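PDB 5BSZ: N-methyltransferase from Streptoalloteichus sp. ATCC 53650, which probably transfers a methyl group from S-adenosylmethionine to the nitrogen of a trideoxysugar, consistent with a role in making a sugar of kedarcidin. Local coordinates for residues V40-E43 and G47-S50. Residues are numbered along the deposited sequence; the frame is centred on the assembly and turned at random.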
loop_
_atom_site.group_PDB
_atom_site.type_symbol
_atom_site.label_atom_id
_atom_site.label_comp_id
_atom_site.label_asym_id
_atom_site.label_seq_id
_atom_site.Cartn_x
_atom_site.Cartn_y
_atom_site.Cartn_z
ATOM N N VAL A 40 8.826 44.565 -5.611
ATOM C CA VAL A 40 9.387 44.538 -6.951
ATOM C C VAL A 40 8.421 45.201 -7.969
ATOM O O VAL A 40 8.826 45.869 -8.918
ATOM C CB VAL A 40 9.668 43.067 -7.370
ATOM C CG1 VAL A 40 9.881 42.980 -8.853
ATOM C CG2 VAL A 40 10.872 42.487 -6.629
ATOM N N VAL A 41 7.122 44.972 -7.809
ATOM C CA VAL A 41 6.098 45.600 -8.658
ATOM C C VAL A 41 6.034 47.145 -8.436
ATOM O O VAL A 41 6.086 47.910 -9.390
ATOM C CB VAL A 41 4.713 44.964 -8.390
ATOM C CG1 VAL A 41 3.581 45.782 -9.033
ATOM C CG2 VAL A 41 4.701 43.535 -8.959
ATOM N N ARG A 42 5.950 47.587 -7.190
ATOM C CA ARG A 42 5.812 49.011 -6.917
ATOM C C ARG A 42 7.058 49.804 -7.287
ATOM O O ARG A 42 6.943 50.932 -7.777
ATOM C CB ARG A 42 5.364 49.241 -5.497
ATOM C CG ARG A 42 3.925 48.813 -5.226
ATOM C CD ARG A 42 2.952 49.857 -5.758
ATOM N NE ARG A 42 1.546 49.483 -5.555
ATOM C CZ ARG A 42 0.925 49.461 -4.383
ATOM N NH1 ARG A 42 1.533 49.794 -3.257
ATOM N NH2 ARG A 42 -0.342 49.110 -4.304
ATOM N N GLU A 43 8.241 49.209 -7.173
ATOM C CA GLU A 43 9.438 49.858 -7.710
ATOM C C GLU A 43 9.334 50.166 -9.182
ATOM O O GLU A 43 9.929 51.135 -9.623
ATOM C CB GLU A 43 10.737 49.043 -7.592
ATOM C CG GLU A 43 11.219 48.781 -6.187
ATOM C CD GLU A 43 12.472 47.893 -6.142
ATOM O OE1 GLU A 43 12.661 46.951 -6.940
ATOM O OE2 GLU A 43 13.267 48.091 -5.220
ATOM N N GLY A 47 2.034 52.985 -9.334
ATOM C CA GLY A 47 0.590 53.059 -9.161
ATOM C C GLY A 47 -0.075 51.701 -9.272
ATOM O O GLY A 47 -1.294 51.654 -9.322
ATOM N N ALA A 48 0.688 50.597 -9.313
ATOM C CA ALA A 48 0.105 49.268 -9.621
ATOM C C ALA A 48 -1.032 48.930 -8.664
ATOM O O ALA A 48 -0.858 49.006 -7.429
ATOM C CB ALA A 48 1.192 48.194 -9.515
ATOM N N ARG A 49 -2.193 48.511 -9.172
ATOM C CA ARG A 49 -3.301 48.172 -8.244
ATOM C C ARG A 49 -4.046 46.885 -8.557
ATOM O O ARG A 49 -4.904 46.450 -7.789
ATOM C CB ARG A 49 -4.320 49.311 -8.119
ATOM C CG ARG A 49 -5.083 49.641 -9.381
ATOM C CD ARG A 49 -6.154 50.736 -9.238
ATOM N NE ARG A 49 -7.100 50.652 -8.117
ATOM C CZ ARG A 49 -8.288 50.044 -8.056
ATOM N NH1 ARG A 49 -8.976 50.159 -6.921
ATOM N NH2 ARG A 49 -8.826 49.302 -9.040
ATOM N N SER A 50 -3.734 46.296 -9.707
ATOM C CA SER A 50 -4.325 45.048 -10.119
ATOM C C SER A 50 -3.240 43.978 -10.282
ATOM O O SER A 50 -2.133 44.265 -10.732
ATOM C CB SER A 50 -5.095 45.179 -11.428
ATOM O OG SER A 50 -4.269 45.519 -12.501
#
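Arg42, near the C-terminal end of helix 30-44, and Ala48, in the loop that leads back into strand 50-54, have the nearest CA atoms across the two segments, 6.3 Å apart. The Arg42 side chain spans this gap: CG is anti to the carbonyl carbon and beside the backbone N (chi1 -70°), and a bend at chi2 (-78°) swings the rest of the chain toward the loop. Its guanidinium meets the loop side-on, two nitrogens donating moderately bent hydrogen bonds to one acceptor. Arg42 NE lies 3.1 Å from Ala48 O, in the carbonyl plane and on a lone pair, while Arg42 NH2, 3.2 Å from Ala48 O, approaches almost in line with the C=O bond. The oxygen sits only 8° out of the guanidinium plane. Beside this polar clasp, Val41 CG1 presses on Ala48 CB at 3.4 Å, a tight fit for two methyl groups. Both side chains also touch Phe69, and Val41 reaches on to Val143 and Val145 of the central sheet. The contact thus closes the turn from helix to strand in the Rossmann-like methyltransferase fold, away from the bound ligands. The paired N-H groups satisfy a loop carbonyl and should restrict rotation of the guanidinium, while the apolar side joins the turn to the core.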